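Local coordinates for CurD (Moorea producens 3L, PDB 5KP7), which probably catalyses an acyl condensation of the hydroxymethylglutaryl-CoA synthase type and binds 4'-phosphopantetheine, at residues A67-L70 with P71-P75; R286-M289 with R290-K293; E299-A302 with D303-R306; K420-G424 with K425-V429. The protein carries 3 engineered substitutions. All blocks are in the same frame, centred on the assembly; numbering follows the deposited sequence.

Interaction 1. Residues A67-L70 with P71-P75; sequences AVSL and PYEDP
Glu73 OE1 is gripped by two donors. The backbone N of Leu70 reaches Glu73 OE1 at 3.1 Å on the anti lone pair, and the bond is nearly straight (171°). A water gives the same Glu73 OE1 a second hydrogen bond at 2.6 Å and also donates to Val68 O. Glu73 CG lies beside its own backbone N (chi1 -60°), which brings the extended chain back to Leu70. Its other oxygen, OE2, bonds to Tyr36 OH, so both carboxylate oxygens are held. A type I beta turn runs from Leu70 to Glu73, closed by Glu73 N to Leu70 O at 3.0 Å. Ser69 OG donates to Leu70 O from the opposite face of that carbonyl, at 3.2 Å. Leu70 CB makes a CH-pi contact over one face of the Tyr72 ring, 3.8 Å from the ring centroid. With an alanine at Tyr72, Leu70 would probably lose this aromatic cover and Trp419 its edge-to-face partner. The turn joins strand 65-67 to helix 75-89. Asp74 is the N-cap of that helix, with OD1 bonded to Ser77 N and OD2 to Arg438 and Tyr440. Leu70 and Tyr72 pack on helix 416-422.

Interaction 2. Residues R286-M289 with R290-K293; sequences RNMM and RRLK
Arg290 folds its guanidinium over the aliphatic part of Arg286. The two side chains lie alongside and point the same way, one helical turn apart. Arg290 NH1 meets Arg286 CD at 3.3 Å, and Arg286 CG and the backbone N of Asn287 lie over one face of the Arg290 guanidinium. A bend at chi3 (46°) turns the Arg290 group back along the helix. The two guanidinium planes are 44° apart, with Arg286 NE and Arg290 NH1 separated by 4.6 Å. Outside the two segments, NH1 of each arginine meets an acidic side chain of another protein chain in a salt bridge, which probably offsets the like charges. With a lysine in place of Arg290, the Arg286 chain would probably lose its flat cover and be freer to turn. Arg286 and Arg290 form an i to i+4 pair on alpha helix 278-293. The backbone bonds here run i to i+4, as in Arg290 N to Arg286 O at 2.9 Å. On another side of the helix, Met288 SD lies at the edge of the Arg291 guanidinium, in its plane, 3.5 Å from Arg291 NH2. Met288 CE turns on to Leu292 CD1 at 3.8 Å. Both Met288 and Leu292 also pack on Tyr252 of helix 237-258. Lys293 NZ forms a salt bridge with Asp263.

Interaction 3. Residues E299-A302 with D303-R306; sequences EIEA and DFQR
Glu301 and Phe304 meet at a slant, with the carboxylate and ring planes 32° apart. Glu301 OE1 is the atom that touches, 3.7 Å from Phe304 CD2 and 4.0 Å from Phe304 CB. A bend at chi2 of Glu301 (57°) swings its acid end toward the ring, although its CB points away from residues 303-306. The same oxygen has a long, weak ion pair with Lys282. The Phe304 side chain also touches Lys282 of helix 278-293, and Met309 and Leu312 of helix 309-318. The segments are successive turns of alpha helix 297-307. Their backbones are joined by i to i+4 bonds, among them Phe304 N to Ile300 O at 2.8 Å and Gln305 N to Glu301 O at 3.0 Å. Asp303 CB rests against the carbonyl of the preceding turn, 3.4 Å from Glu299 O. Its carboxylate leads away from residues 299-302. Asp303 OD1 forms salt bridges with Arg306 NH1, at 2.8 Å, and with Arg307 NE, while OD2 bonds to His285. The chi3 bend of Arg306 (58°) curls its guanidinium back to the aspartate. Glu299 OE2 forms a salt bridge with Arg265, and Glu299 OE1 accepts from Lys296 N.

Interaction 4. Residues K420-G424 with K425-V429; sequences KKIAG and KGRLV
Lys425 folds back over the carbonyls of Ile422 and Lys421 at a type II beta turn that runs from Ile422 to Lys425. The turn carries the chain from helix 416-422 toward strand 428-434, in a small antiparallel sheet. Lys425 N closes it with a hydrogen bond to Ile422 O at 3.2 Å. From CB outward, the lysine chain follows two carbonyls. Lys425 CB lies 3.4 Å from Ile422 O. CG passes between the two, near both Ile422 O and Lys421 O. CD and CE then lie against the next carbonyl, each 3.2 Å from Lys421 O. A final bend at chi4 (38°) brings the tip round, and Lys425 NZ donates to Lys421 O at 3.0 Å. The donor is tilted 31° from that carbonyl plane. Lys425 thus pairs by backbone N and side-chain NZ with two successive carbonyls at the helix end. NZ also has a long, weak ion pair with Asp382, whose stronger partner is Lys421 NZ. Gly424 takes positive phi (93°), where a CB would jam against the carbonyl O of Ala423. The buried Ile422 packs on Tyr72 and Val443. Ile422 CG2 reaches across to the strand, 4.3 Å from Val429 CG1.

Along the chain the four contacts come in series, and none nests within or crosses another. Interaction 1 closes the loop between strand 65-67 and helix 75-89. Interaction 2 lies on helix 278-293 and interaction 3 on the next helix, 297-307. These two helices pack together, with Met289 and Arg286 against Ile300 and Met289 against Asp303. Interaction 4 turns the chain from helix 416-422 into strand 428-434, and there the late chain meets the early loop. Tyr72 of interaction 1 packs on Ile422 and Val429 of interaction 4. The centres of interactions 1 and 2 lie about 39 Å apart, on opposite sides of the chain's centre.

Interaction 1. Residues A67-L70 with P71-P75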
loop_
_atom_site.group_PDB
_atom_site.type_symbol
_atom_site.label_atom_id
_atom_site.label_comp_id
_atom_site.label_asym_id
_atom_site.label_seq_id
_atom_site.Cartn_x
_atom_site.Cartn_y
_atom_site.Cartn_z
ATOM N N ALA A 67 9.794 -2.386 -6.730
ATOM C CA ALA A 67 9.965 -3.786 -7.148
ATOM C C ALA A 67 9.278 -4.006 -8.466
ATOM O O ALA A 67 8.247 -3.396 -8.728
ATOM C CB ALA A 67 9.392 -4.717 -6.099
ATOM N N VAL A 68 9.791 -4.949 -9.280
ATOM C CA VAL A 68 9.198 -5.209 -10.607
ATOM C C VAL A 68 9.113 -6.728 -10.802
ATOM O O VAL A 68 10.127 -7.387 -10.673
ATOM C CB VAL A 68 10.054 -4.598 -11.725
ATOM C CG1 VAL A 68 9.401 -4.793 -13.080
ATOM C CG2 VAL A 68 10.252 -3.106 -11.467
ATOM N N SER A 69 7.914 -7.226 -11.045
ATOM C CA SER A 69 7.710 -8.683 -11.304
ATOM C C SER A 69 8.295 -9.061 -12.669
ATOM O O SER A 69 7.995 -8.388 -13.690
ATOM C CB SER A 69 6.245 -8.975 -11.339
ATOM O OG SER A 69 5.939 -10.360 -11.505
ATOM N N LEU A 70 9.043 -10.170 -12.708
ATOM C CA LEU A 70 9.494 -10.754 -13.983
ATOM C C LEU A 70 8.343 -11.470 -14.681
ATOM O O LEU A 70 7.341 -11.784 -14.062
ATOM C CB LEU A 70 10.646 -11.730 -13.730
ATOM C CG LEU A 70 12.051 -11.197 -13.450
ATOM C CD1 LEU A 70 12.664 -10.698 -14.756
ATOM C CD2 LEU A 70 12.085 -10.094 -12.432
ATOM N N PRO A 71 8.486 -11.764 -15.995
ATOM C CA PRO A 71 7.406 -12.498 -16.705
ATOM C C PRO A 71 7.134 -13.900 -16.158
ATOM O O PRO A 71 6.001 -14.380 -16.209
ATOM C CB PRO A 71 7.872 -12.494 -18.172
ATOM C CG PRO A 71 8.745 -11.293 -18.257
ATOM C CD PRO A 71 9.489 -11.208 -16.940
ATOM N N TYR A 72 8.149 -14.480 -15.511
ATOM C CA TYR A 72 8.026 -15.771 -14.878
ATOM C C TYR A 72 7.694 -15.651 -13.397
ATOM O O TYR A 72 8.036 -16.528 -12.594
ATOM C CB TYR A 72 9.287 -16.616 -15.150
ATOM C CG TYR A 72 10.600 -15.917 -14.887
ATOM C CD1 TYR A 72 11.069 -15.721 -13.577
ATOM C CD2 TYR A 72 11.370 -15.392 -15.937
ATOM C CE1 TYR A 72 12.282 -15.078 -13.347
ATOM C CE2 TYR A 72 12.567 -14.745 -15.694
ATOM C CZ TYR A 72 13.012 -14.595 -14.408
ATOM O OH TYR A 72 14.216 -13.962 -14.198
ATOM N N GLU A 73 7.002 -14.567 -13.022
ATOM C CA GLU A 73 6.415 -14.446 -11.703
ATOM C C GLU A 73 5.007 -13.913 -11.877
ATOM O O GLU A 73 4.684 -13.251 -12.890
ATOM C CB GLU A 73 7.215 -13.476 -10.838
ATOM C CG GLU A 73 8.672 -13.880 -10.628
ATOM C CD GLU A 73 9.358 -12.900 -9.713
ATOM O OE1 GLU A 73 9.724 -11.795 -10.209
ATOM O OE2 GLU A 73 9.504 -13.208 -8.480
ATOM N N ASP A 74 4.164 -14.236 -10.905
ATOM C CA ASP A 74 2.806 -13.738 -10.892
ATOM C C ASP A 74 2.362 -13.594 -9.426
ATOM O O ASP A 74 3.163 -13.818 -8.512
ATOM C CB ASP A 74 1.924 -14.622 -11.800
ATOM C CG ASP A 74 1.587 -15.966 -11.204
ATOM O OD1 ASP A 74 1.937 -16.203 -10.031
ATOM O OD2 ASP A 74 0.944 -16.773 -11.921
ATOM N N PRO A 75 1.110 -13.198 -9.167
ATOM C CA PRO A 75 0.721 -13.018 -7.778
ATOM C C PRO A 75 0.731 -14.294 -6.957
ATOM O O PRO A 75 0.932 -14.230 -5.767
ATOM C CB PRO A 75 -0.673 -12.389 -7.873
ATOM C CG PRO A 75 -0.646 -11.684 -9.176
ATOM C CD PRO A 75 0.134 -12.585 -10.093
HETATM O O HOH W 1 10.340 -9.617 -8.937
#

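Interaction 2. Residues R286-M289 with R290-K293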
loop_
_atom_site.group_PDB
_atom_site.type_symbol
_atom_site.label_atom_id
_atom_site.label_comp_id
_atom_site.label_asym_id
_atom_site.label_seq_id
_atom_site.Cartn_x
_atom_site.Cartn_y
_atom_site.Cartn_z
ATOM N N ARG A 286 0.208 15.041 8.680
ATOM C CA ARG A 286 0.206 16.477 8.978
ATOM C C ARG A 286 -1.236 16.978 9.124
ATOM O O ARG A 286 -1.568 17.678 10.089
ATOM C CB ARG A 286 0.930 17.241 7.880
ATOM C CG ARG A 286 0.902 18.774 8.006
ATOM C CD ARG A 286 1.073 19.398 6.622
ATOM N NE ARG A 286 2.336 19.024 6.081
ATOM C CZ ARG A 286 2.626 18.585 4.856
ATOM N NH1 ARG A 286 1.764 18.525 3.847
ATOM N NH2 ARG A 286 3.892 18.260 4.639
ATOM N N ASN A 287 -2.105 16.569 8.198
ATOM C CA ASN A 287 -3.511 16.982 8.258
ATOM C C ASN A 287 -4.187 16.495 9.546
ATOM O O ASN A 287 -4.898 17.247 10.228
ATOM C CB ASN A 287 -4.246 16.471 7.016
ATOM C CG ASN A 287 -5.671 16.981 6.922
ATOM O OD1 ASN A 287 -6.609 16.192 6.764
ATOM N ND2 ASN A 287 -5.835 18.285 6.968
ATOM N N MET A 288 -3.950 15.236 9.894
ATOM C CA MET A 288 -4.490 14.697 11.132
ATOM C C MET A 288 -3.987 15.421 12.390
ATOM O O MET A 288 -4.778 15.748 13.284
ATOM C CB MET A 288 -4.176 13.208 11.261
ATOM C CG MET A 288 -4.831 12.334 10.183
ATOM S SD MET A 288 -6.597 12.084 10.439
ATOM C CE MET A 288 -6.534 10.857 11.733
ATOM N N MET A 289 -2.672 15.647 12.460
ATOM C CA MET A 289 -2.068 16.353 13.607
ATOM C C MET A 289 -2.576 17.805 13.725
ATOM O O MET A 289 -2.872 18.264 14.837
ATOM C CB MET A 289 -0.542 16.318 13.542
ATOM C CG MET A 289 0.077 14.941 13.805
ATOM S SD MET A 289 -0.141 14.350 15.495
ATOM C CE MET A 289 0.993 15.396 16.397
ATOM N N ARG A 290 -2.680 18.507 12.599
ATOM C CA ARG A 290 -3.200 19.902 12.580
ATOM C C ARG A 290 -4.635 19.929 13.141
ATOM O O ARG A 290 -4.948 20.750 14.000
ATOM C CB ARG A 290 -3.129 20.458 11.142
ATOM C CG ARG A 290 -3.270 21.959 10.887
ATOM C CD ARG A 290 -2.735 22.340 9.477
ATOM N NE ARG A 290 -3.220 21.416 8.429
ATOM C CZ ARG A 290 -2.584 21.074 7.288
ATOM N NH1 ARG A 290 -1.403 21.604 6.944
ATOM N NH2 ARG A 290 -3.153 20.192 6.462
ATOM N N ARG A 291 -5.492 19.020 12.688
ATOM C CA ARG A 291 -6.910 19.043 13.080
ATOM C C ARG A 291 -7.142 18.501 14.501
ATOM O O ARG A 291 -7.855 19.125 15.303
ATOM C CB ARG A 291 -7.752 18.289 12.062
ATOM C CG ARG A 291 -9.268 18.487 12.218
ATOM C CD ARG A 291 -10.042 17.661 11.201
ATOM N NE ARG A 291 -9.459 16.330 11.126
ATOM C CZ ARG A 291 -9.715 15.298 11.945
ATOM N NH1 ARG A 291 -10.626 15.380 12.928
ATOM N NH2 ARG A 291 -9.050 14.155 11.759
ATOM N N LEU A 292 -6.508 17.384 14.846
ATOM C CA LEU A 292 -6.795 16.721 16.124
ATOM C C LEU A 292 -6.020 17.313 17.300
ATOM O O LEU A 292 -6.519 17.342 18.416
ATOM C CB LEU A 292 -6.512 15.225 16.027
ATOM C CG LEU A 292 -7.449 14.475 15.079
ATOM C CD1 LEU A 292 -6.890 13.096 14.765
ATOM C CD2 LEU A 292 -8.856 14.381 15.659
ATOM N N LYS A 293 -4.802 17.763 17.052
ATOM C CA LYS A 293 -3.919 18.213 18.124
ATOM C C LYS A 293 -3.553 19.705 18.042
ATOM O O LYS A 293 -2.919 20.218 18.967
ATOM C CB LYS A 293 -2.657 17.342 18.113
ATOM C CG LYS A 293 -2.888 15.853 18.360
ATOM C CD LYS A 293 -3.559 15.495 19.680
ATOM C CE LYS A 293 -2.736 15.959 20.887
ATOM N NZ LYS A 293 -3.394 15.623 22.179
#

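Interaction 3. Residues E299-A302 with D303-R306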
loop_
_atom_site.group_PDB
_atom_site.type_symbol
_atom_site.label_atom_id
_atom_site.label_comp_id
_atom_site.label_asym_id
_atom_site.label_seq_id
_atom_site.Cartn_x
_atom_site.Cartn_y
_atom_site.Cartn_z
ATOM N N GLU A 299 6.730 20.760 15.344
ATOM C CA GLU A 299 6.231 19.699 16.207
ATOM C C GLU A 299 5.684 18.527 15.353
ATOM O O GLU A 299 5.977 17.350 15.618
ATOM C CB GLU A 299 5.113 20.310 17.018
ATOM C CG GLU A 299 4.508 19.556 18.177
ATOM C CD GLU A 299 3.392 20.403 18.860
ATOM O OE1 GLU A 299 3.303 21.666 18.669
ATOM O OE2 GLU A 299 2.552 19.794 19.570
ATOM N N ILE A 300 4.942 18.874 14.310
ATOM C CA ILE A 300 4.375 17.845 13.414
ATOM C C ILE A 300 5.494 17.100 12.716
ATOM O O ILE A 300 5.441 15.858 12.613
ATOM C CB ILE A 300 3.386 18.452 12.388
ATOM C CG1 ILE A 300 2.125 18.907 13.151
ATOM C CG2 ILE A 300 3.077 17.480 11.262
ATOM C CD1 ILE A 300 1.073 19.588 12.288
ATOM N N GLU A 301 6.499 17.833 12.229
ATOM C CA GLU A 301 7.603 17.188 11.512
ATOM C C GLU A 301 8.407 16.264 12.435
ATOM O O GLU A 301 8.811 15.170 12.012
ATOM C CB GLU A 301 8.492 18.221 10.791
ATOM C CG GLU A 301 9.779 17.652 10.170
ATOM C CD GLU A 301 9.597 16.525 9.171
ATOM O OE1 GLU A 301 8.462 16.276 8.687
ATOM O OE2 GLU A 301 10.620 15.825 8.884
ATOM N N ALA A 302 8.651 16.696 13.677
ATOM C CA ALA A 302 9.333 15.820 14.646
ATOM C C ALA A 302 8.509 14.559 14.915
ATOM O O ALA A 302 9.052 13.462 14.992
ATOM C CB ALA A 302 9.609 16.557 15.950
ATOM N N ASP A 303 7.185 14.733 15.044
ATOM C CA ASP A 303 6.292 13.621 15.285
ATOM C C ASP A 303 6.279 12.670 14.086
ATOM O O ASP A 303 6.278 11.431 14.279
ATOM C CB ASP A 303 4.868 14.126 15.598
ATOM C CG ASP A 303 3.961 13.015 16.075
ATOM O OD1 ASP A 303 4.160 12.499 17.216
ATOM O OD2 ASP A 303 3.074 12.613 15.310
ATOM N N PHE A 304 6.287 13.230 12.868
ATOM C CA PHE A 304 6.383 12.427 11.651
ATOM C C PHE A 304 7.638 11.532 11.669
ATOM O O PHE A 304 7.571 10.317 11.418
ATOM C CB PHE A 304 6.372 13.304 10.406
ATOM C CG PHE A 304 6.637 12.554 9.152
ATOM C CD1 PHE A 304 5.648 11.776 8.581
ATOM C CD2 PHE A 304 7.892 12.582 8.558
ATOM C CE1 PHE A 304 5.894 11.055 7.420
ATOM C CE2 PHE A 304 8.148 11.856 7.400
ATOM C CZ PHE A 304 7.152 11.095 6.828
ATOM N N GLN A 305 8.786 12.132 11.964
ATOM C CA GLN A 305 10.021 11.349 11.938
ATOM C C GLN A 305 10.016 10.246 12.981
ATOM O O GLN A 305 10.490 9.144 12.728
ATOM C CB GLN A 305 11.263 12.229 12.096
ATOM C CG GLN A 305 12.543 11.489 11.730
ATOM C CD GLN A 305 13.770 12.358 11.790
ATOM O OE1 GLN A 305 14.153 12.961 10.798
ATOM N NE2 GLN A 305 14.388 12.475 12.986
ATOM N N ARG A 306 9.480 10.546 14.160
ATOM C CA ARG A 306 9.469 9.589 15.266
ATOM C C ARG A 306 8.499 8.439 15.021
ATOM O O ARG A 306 8.854 7.292 15.248
ATOM C CB ARG A 306 9.087 10.292 16.566
ATOM C CG ARG A 306 9.081 9.383 17.788
ATOM C CD ARG A 306 8.886 10.136 19.098
ATOM N NE ARG A 306 7.636 10.907 19.088
ATOM C CZ ARG A 306 6.457 10.524 19.582
ATOM N NH1 ARG A 306 5.431 11.379 19.499
ATOM N NH2 ARG A 306 6.274 9.338 20.167
#

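Interaction 4. Residues K420-G424 with K425-V429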
loop_
_atom_site.group_PDB
_atom_site.type_symbol
_atom_site.label_atom_id
_atom_site.label_comp_id
_atom_site.label_asym_id
_atom_site.label_seq_id
_atom_site.Cartn_x
_atom_site.Cartn_y
_atom_site.Cartn_z
ATOM N N LYS A 420 20.550 -15.570 -12.163
ATOM C CA LYS A 420 21.651 -15.922 -11.260
ATOM C C LYS A 420 21.346 -15.526 -9.809
ATOM O O LYS A 420 21.761 -16.228 -8.893
ATOM C CB LYS A 420 22.983 -15.331 -11.750
ATOM C CG LYS A 420 24.194 -16.081 -11.243
ATOM C CD LYS A 420 25.470 -15.555 -11.869
ATOM C CE LYS A 420 26.693 -16.147 -11.184
ATOM N NZ LYS A 420 27.919 -15.393 -11.533
ATOM N N LYS A 421 20.602 -14.435 -9.608
ATOM C CA LYS A 421 20.149 -14.004 -8.276
ATOM C C LYS A 421 19.045 -14.895 -7.667
ATOM O O LYS A 421 18.978 -15.024 -6.451
ATOM C CB LYS A 421 19.632 -12.555 -8.318
ATOM C CG LYS A 421 20.702 -11.487 -8.500
ATOM C CD LYS A 421 21.413 -11.209 -7.188
ATOM C CE LYS A 421 21.956 -9.801 -7.124
ATOM N NZ LYS A 421 22.415 -9.537 -5.745
ATOM N N ILE A 422 18.193 -15.483 -8.506
ATOM C CA ILE A 422 17.059 -16.323 -8.077
ATOM C C ILE A 422 17.472 -17.788 -7.866
ATOM O O ILE A 422 17.069 -18.413 -6.885
ATOM C CB ILE A 422 15.915 -16.245 -9.133
ATOM C CG1 ILE A 422 15.418 -14.806 -9.255
ATOM C CG2 ILE A 422 14.729 -17.142 -8.780
ATOM C CD1 ILE A 422 14.427 -14.598 -10.385
ATOM N N ALA A 423 18.260 -18.334 -8.790
ATOM C CA ALA A 423 18.554 -19.777 -8.828
ATOM C C ALA A 423 19.285 -20.227 -7.577
ATOM O O ALA A 423 20.313 -19.649 -7.226
ATOM C CB ALA A 423 19.395 -20.126 -10.060
ATOM N N GLY A 424 18.793 -21.285 -6.947
ATOM C CA GLY A 424 19.438 -21.858 -5.763
ATOM C C GLY A 424 18.900 -21.308 -4.459
ATOM O O GLY A 424 19.344 -21.720 -3.399
ATOM N N LYS A 425 17.917 -20.406 -4.512
ATOM C CA LYS A 425 17.381 -19.802 -3.290
ATOM C C LYS A 425 16.086 -20.421 -2.783
ATOM O O LYS A 425 15.577 -19.995 -1.774
ATOM C CB LYS A 425 17.187 -18.315 -3.499
ATOM C CG LYS A 425 18.508 -17.568 -3.621
ATOM C CD LYS A 425 18.257 -16.075 -3.501
ATOM C CE LYS A 425 19.542 -15.288 -3.313
ATOM N NZ LYS A 425 20.697 -15.793 -4.105
ATOM N N GLY A 426 15.549 -21.415 -3.474
ATOM C CA GLY A 426 14.303 -22.029 -3.065
ATOM C C GLY A 426 13.109 -21.113 -3.302
ATOM O O GLY A 426 12.224 -21.033 -2.466
ATOM N N ARG A 427 13.123 -20.476 -4.470
ATOM C CA ARG A 427 12.085 -19.539 -4.931
ATOM C C ARG A 427 11.103 -20.239 -5.831
ATOM O O ARG A 427 11.524 -21.024 -6.696
ATOM C CB ARG A 427 12.725 -18.456 -5.797
ATOM C CG ARG A 427 13.602 -17.482 -5.057
ATOM C CD ARG A 427 12.801 -16.318 -4.502
ATOM N NE ARG A 427 13.732 -15.412 -3.890
ATOM C CZ ARG A 427 14.261 -14.350 -4.485
ATOM N NH1 ARG A 427 13.884 -13.999 -5.706
ATOM N NH2 ARG A 427 15.146 -13.625 -3.833
ATOM N N LEU A 428 9.816 -19.920 -5.700
ATOM C CA LEU A 428 8.852 -20.367 -6.668
ATOM C C LEU A 428 8.774 -19.366 -7.835
ATOM O O LEU A 428 8.735 -18.134 -7.630
ATOM C CB LEU A 428 7.476 -20.570 -6.018
ATOM C CG LEU A 428 6.521 -21.439 -6.834
ATOM C CD1 LEU A 428 6.916 -22.903 -6.716
ATOM C CD2 LEU A 428 5.076 -21.217 -6.454
ATOM N N VAL A 429 8.717 -19.915 -9.042
ATOM C CA VAL A 429 8.504 -19.144 -10.263
ATOM C C VAL A 429 7.376 -19.772 -11.092
ATOM O O VAL A 429 7.049 -20.970 -10.927
ATOM C CB VAL A 429 9.794 -18.966 -11.122
ATOM C CG1 VAL A 429 10.852 -18.214 -10.341
ATOM C CG2 VAL A 429 10.323 -20.284 -11.610
#